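Local coordinates for ABC-type transport system, molybdenum-specific extracellular solute-binding protein (Clostridium difficile, PDB 4KD5), which probably binds molybdate, and perhaps tungstate, outside the cell and delivers it to an ABC transporter, at residues L8-A13 with L58-G63; L89-S94 with A162-V167. One frame throughout, in Å; residues are numbered along the deposited sequence.

Interaction 1 of 2, residues L8-A13 with L58-G63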
loop_
_atom_site.group_PDB
_atom_site.type_symbol
_atom_site.label_atom_id
_atom_site.label_comp_id
_atom_site.label_asym_id
_atom_site.label_seq_id
_atom_site.Cartn_x
_atom_site.Cartn_y
_atom_site.Cartn_z
ATOM N N LEU A 8 10.569 -0.203 8.706
ATOM C CA LEU A 8 10.634 1.184 8.252
ATOM C C LEU A 8 11.741 1.948 8.977
ATOM O O LEU A 8 11.865 1.870 10.205
ATOM C CB LEU A 8 9.294 1.894 8.462
ATOM C CG LEU A 8 8.086 1.431 7.653
ATOM C CD1 LEU A 8 6.853 2.249 8.018
ATOM C CD2 LEU A 8 8.357 1.538 6.169
ATOM N N ASN A 9 12.551 2.674 8.216
ATOM C CA ASN A 9 13.544 3.559 8.803
ATOM C C ASN A 9 12.999 4.975 8.898
ATOM O O ASN A 9 12.704 5.605 7.879
ATOM C CB ASN A 9 14.833 3.542 7.976
ATOM C CG ASN A 9 15.669 2.307 8.228
ATOM O OD1 ASN A 9 16.029 2.008 9.367
ATOM N ND2 ASN A 9 15.970 1.570 7.165
ATOM N N ILE A 10 12.850 5.471 10.121
ATOM C CA ILE A 10 12.397 6.843 10.321
ATOM C C ILE A 10 13.520 7.712 10.887
ATOM O O ILE A 10 14.141 7.362 11.892
ATOM C CB ILE A 10 11.158 6.922 11.240
ATOM C CG1 ILE A 10 9.926 6.362 10.534
ATOM C CG2 ILE A 10 10.874 8.359 11.641
ATOM C CD1 ILE A 10 9.797 4.868 10.608
ATOM N N SER A 11 13.787 8.835 10.229
ATOM C CA SER A 11 14.714 9.829 10.759
ATOM C C SER A 11 13.915 11.040 11.229
ATOM O O SER A 11 13.093 11.571 10.481
ATOM C CB SER A 11 15.735 10.240 9.702
ATOM O OG SER A 11 15.102 10.623 8.502
ATOM N N ALA A 12 14.144 11.465 12.470
ATOM C CA ALA A 12 13.384 12.563 13.060
ATOM C C ALA A 12 14.300 13.516 13.804
ATOM O O ALA A 12 15.394 13.138 14.210
ATOM C CB ALA A 12 12.322 12.027 13.995
ATOM N N ALA A 13 13.843 14.750 13.997
ATOM C CA ALA A 13 14.594 15.711 14.795
ATOM C C ALA A 13 14.717 15.171 16.213
ATOM O O ALA A 13 13.738 14.676 16.773
ATOM C CB ALA A 13 13.897 17.050 14.802
ATOM N N LEU A 58 10.855 7.364 6.120
ATOM C CA LEU A 58 10.089 8.544 6.500
ATOM C C LEU A 58 11.020 9.553 7.174
ATOM O O LEU A 58 11.967 9.164 7.865
ATOM C CB LEU A 58 8.948 8.160 7.445
ATOM C CG LEU A 58 7.805 9.161 7.633
ATOM C CD1 LEU A 58 6.762 9.005 6.542
ATOM C CD2 LEU A 58 7.155 8.973 8.991
ATOM N N PHE A 59 10.765 10.840 6.961
ATOM C CA PHE A 59 11.581 11.889 7.564
ATOM C C PHE A 59 10.691 12.935 8.238
ATOM O O PHE A 59 9.769 13.470 7.618
ATOM C CB PHE A 59 12.479 12.526 6.500
ATOM C CG PHE A 59 13.301 13.681 7.000
ATOM C CD1 PHE A 59 13.894 13.648 8.253
ATOM C CD2 PHE A 59 13.512 14.787 6.193
ATOM C CE1 PHE A 59 14.659 14.709 8.698
ATOM C CE2 PHE A 59 14.274 15.849 6.629
ATOM C CZ PHE A 59 14.850 15.812 7.885
ATOM N N ILE A 60 10.963 13.202 9.513
ATOM C CA ILE A 60 10.264 14.245 10.257
ATOM C C ILE A 60 11.257 15.350 10.597
ATOM O O ILE A 60 12.251 15.112 11.289
ATOM C CB ILE A 60 9.654 13.699 11.554
ATOM C CG1 ILE A 60 8.965 12.358 11.303
ATOM C CG2 ILE A 60 8.678 14.700 12.145
ATOM C CD1 ILE A 60 8.379 11.721 12.552
ATOM N N SER A 61 10.988 16.562 10.120
ATOM C CA SER A 61 11.947 17.654 10.252
ATOM C C SER A 61 11.550 18.677 11.311
ATOM O O SER A 61 10.408 18.707 11.758
ATOM C CB SER A 61 12.123 18.352 8.908
ATOM O OG SER A 61 13.447 18.806 8.766
ATOM N N ALA A 62 12.504 19.523 11.693
ATOM C CA ALA A 62 12.263 20.585 12.668
ATOM C C ALA A 62 11.766 21.847 11.975
ATOM O O ALA A 62 11.103 22.690 12.587
ATOM C CB ALA A 62 13.525 20.883 13.458
ATOM N N GLY A 63 12.112 21.985 10.699
ATOM C CA GLY A 63 11.727 23.156 9.931
ATOM C C GLY A 63 11.402 22.832 8.486
ATOM O O GLY A 63 11.587 21.699 8.038
#
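In the first lobe of this solute-binding fold, I10 to A12 of strand 6-13 run parallel to L58 to I60. The two are joined by two successive beta-alpha-beta crossovers through helix 17-28, strand 34-41 and helix 43-52, which places strand 6-13 between 34-41 and 58-60. The axes diverge by only 9°. The backbone bonds pass in turn from one strand to the other: L58 N to N9 O (3.1 Å), S11 N to L58 O (3.0 Å) and I60 N to S11 O (2.9 Å). A weak fourth, A13 N to I60 O, is bent to 131°, where 58-60 gives way to loop.

One face of the pair is aliphatic. I10 and L58 lie side by side and point the same way, with CG1 of I10 against CB of L58 at 3.7 Å. Farther along, the small CB of A12 fits against the branched CB of I60 at 4.0 Å. Beta-branched and leucine side chains suit this buried surface, which continues onto V196 of strand 193-198.

S11 and F59 occupy the other face. With CG of F59 anti to its backbone N (chi1 176°), the CD1 edge of the ring turns to S11 O at 3.1 Å, near the ring plane, and S11 OG lies 3.3 Å from the same carbon. The rest of the phenyl is wedged among L46, I50, M67 and L70 of helices 43-52 and 65-72.

Beyond I60, A13 CB meets A62 CB of the following loop at 4.1 Å, and A62 N bonds to S43 OG. The main-chain bonds thus fix the register, and the small A13 and A62 lie close to S15 and S43, the predicted molybdate residues.

Interaction 2 of 2, residues L89-S94 with A162-V167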
loop_
_atom_site.group_PDB
_atom_site.type_symbol
_atom_site.label_atom_id
_atom_site.label_comp_id
_atom_site.label_asym_id
_atom_site.label_seq_id
_atom_site.Cartn_x
_atom_site.Cartn_y
_atom_site.Cartn_z
ATOM N N LEU A 89 5.352 28.875 21.353
ATOM C CA LEU A 89 6.328 29.634 22.126
ATOM C C LEU A 89 5.614 30.139 23.372
ATOM O O LEU A 89 4.626 30.875 23.273
ATOM C CB LEU A 89 6.857 30.817 21.319
ATOM C CG LEU A 89 8.314 31.263 21.463
ATOM C CD1 LEU A 89 8.396 32.747 21.723
ATOM C CD2 LEU A 89 9.038 30.512 22.556
ATOM N N VAL A 90 6.097 29.737 24.543
ATOM C CA VAL A 90 5.414 30.088 25.783
ATOM C C VAL A 90 6.271 30.901 26.743
ATOM O O VAL A 90 7.502 30.884 26.667
ATOM C CB VAL A 90 4.856 28.841 26.504
ATOM C CG1 VAL A 90 3.839 28.134 25.634
ATOM C CG2 VAL A 90 5.986 27.889 26.877
ATOM N N LEU A 91 5.597 31.618 27.638
ATOM C CA LEU A 91 6.255 32.377 28.694
ATOM C C LEU A 91 6.194 31.587 30.002
ATOM O O LEU A 91 5.110 31.244 30.483
ATOM C CB LEU A 91 5.569 33.732 28.876
ATOM C CG LEU A 91 6.092 34.660 29.975
ATOM C CD1 LEU A 91 7.517 35.100 29.691
ATOM C CD2 LEU A 91 5.187 35.872 30.142
ATOM N N ILE A 92 7.356 31.293 30.578
ATOM C CA ILE A 92 7.407 30.521 31.818
ATOM C C ILE A 92 7.941 31.323 33.008
ATOM O O ILE A 92 8.613 32.342 32.841
ATOM C CB ILE A 92 8.254 29.249 31.665
ATOM C CG1 ILE A 92 9.689 29.605 31.283
ATOM C CG2 ILE A 92 7.634 28.298 30.645
ATOM C CD1 ILE A 92 10.643 28.443 31.374
ATOM N N SER A 93 7.643 30.835 34.208
ATOM C CA SER A 93 8.187 31.378 35.446
ATOM C C SER A 93 8.334 30.221 36.426
ATOM O O SER A 93 8.026 29.081 36.087
ATOM C CB SER A 93 7.271 32.457 36.016
ATOM O OG SER A 93 5.999 31.934 36.322
ATOM N N SER A 94 8.805 30.496 37.638
ATOM C CA SER A 94 8.845 29.456 38.659
ATOM C C SER A 94 7.412 29.143 39.080
ATOM O O SER A 94 6.507 29.936 38.829
ATOM C CB SER A 94 9.683 29.890 39.860
ATOM O OG SER A 94 9.071 30.950 40.558
ATOM N N ALA A 162 16.462 34.131 36.586
ATOM C CA ALA A 162 15.622 34.912 35.687
ATOM C C ALA A 162 14.191 34.833 36.190
ATOM O O ALA A 162 13.736 33.764 36.602
ATOM C CB ALA A 162 15.716 34.386 34.276
ATOM N N ASP A 163 13.482 35.957 36.150
ATOM C CA ASP A 163 12.101 35.998 36.610
ATOM C C ASP A 163 11.189 35.220 35.669
ATOM O O ASP A 163 10.362 34.420 36.109
ATOM C CB ASP A 163 11.626 37.444 36.735
ATOM C CG ASP A 163 12.519 38.274 37.638
ATOM O OD1 ASP A 163 12.991 37.742 38.664
ATOM O OD2 ASP A 163 12.755 39.458 37.318
ATOM N N VAL A 164 11.341 35.466 34.372
ATOM C CA VAL A 164 10.573 34.745 33.362
ATOM C C VAL A 164 11.470 34.214 32.248
ATOM O O VAL A 164 12.661 34.526 32.195
ATOM C CB VAL A 164 9.469 35.613 32.734
ATOM C CG1 VAL A 164 8.557 36.159 33.800
ATOM C CG2 VAL A 164 10.086 36.754 31.943
ATOM N N GLY A 165 10.886 33.419 31.355
ATOM C CA GLY A 165 11.624 32.863 30.234
ATOM C C GLY A 165 10.758 32.576 29.021
ATOM O O GLY A 165 9.531 32.499 29.124
ATOM N N PHE A 166 11.401 32.431 27.866
ATOM C CA PHE A 166 10.704 32.048 26.642
ATOM C C PHE A 166 11.177 30.676 26.184
ATOM O O PHE A 166 12.379 30.425 26.069
ATOM C CB PHE A 166 10.912 33.089 25.540
ATOM C CG PHE A 166 10.004 34.277 25.655
ATOM C CD1 PHE A 166 8.723 34.234 25.130
ATOM C CD2 PHE A 166 10.425 35.434 26.294
ATOM C CE1 PHE A 166 7.876 35.324 25.234
ATOM C CE2 PHE A 166 9.581 36.528 26.402
ATOM C CZ PHE A 166 8.306 36.473 25.871
ATOM N N VAL A 167 10.224 29.789 25.922
ATOM C CA VAL A 167 10.538 28.384 25.718
ATOM C C VAL A 167 9.412 27.710 24.926
ATOM O O VAL A 167 8.315 28.253 24.846
ATOM C CB VAL A 167 10.774 27.714 27.092
ATOM C CG1 VAL A 167 9.594 26.855 27.493
ATOM C CG2 VAL A 167 12.052 26.909 27.094
#
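L91 extends CG anti to its backbone N (chi1 178°), and chi2 of 64° then carries CD1 over one face of the F166 ring. F166 reaches that place with CG beside its own backbone N, chi1 -81°. The methyl stands 4.3 Å from the ring centroid, offset toward the rim, in a CH-pi contact. The same CD1 rests against CB of V164 at 3.7 Å, and L89 comes crosswise to F166, its CD1 3.7 Å from ring atom CD1. Leucines and an aromatic ring suit this surface, since I113, V115 and helix 122-133 pack onto F166 as well.

These residues belong to the second lobe, where strand 82-94 runs antiparallel to 164-168 and has 178-183 along its other edge. V90 with V167 and I92 with G165 are the hydrogen-bonded pairs. V90 N meets V167 O at 2.7 Å, almost straight, and V167 N returns to V90 O at 3.0 Å. At the second pair I92 N bonds to G165 O, and G165 N to I92 O, both at 2.9 Å, the latter more bent than its partner.

On the face opposite L91, CG1 of V167 touches CG2 of V90 at 3.8 Å and also meets CG2 of I92. G165 carries no side chain on the face where I92 stands, and I92 CG1 packs directly on its backbone. V167 also comes near V150, a predicted molybdate-site residue. D163, just before the strand, has OD2 accepting a hydrogen bond from K112 N.

Overall arrangement
Interaction 1 comes first along the chain and closes before interaction 2 opens. Their centres are about 29 Å apart, on opposite sides of the chain's centre, and the nearest atoms are about 12 Å apart, so the two do not touch. One lies in each lobe: parallel strands 6-13 and 58-60 in the first, antiparallel 82-94 and 164-168 in the second. Strands 82-94 and 193-198 pair with each other and connect the two strand systems. Each contact has predicted molybdate-site residues close by, S15 and S43 at interaction 1, V150 and Y168 at interaction 2, consistent with an anion held in the cleft between two lobes.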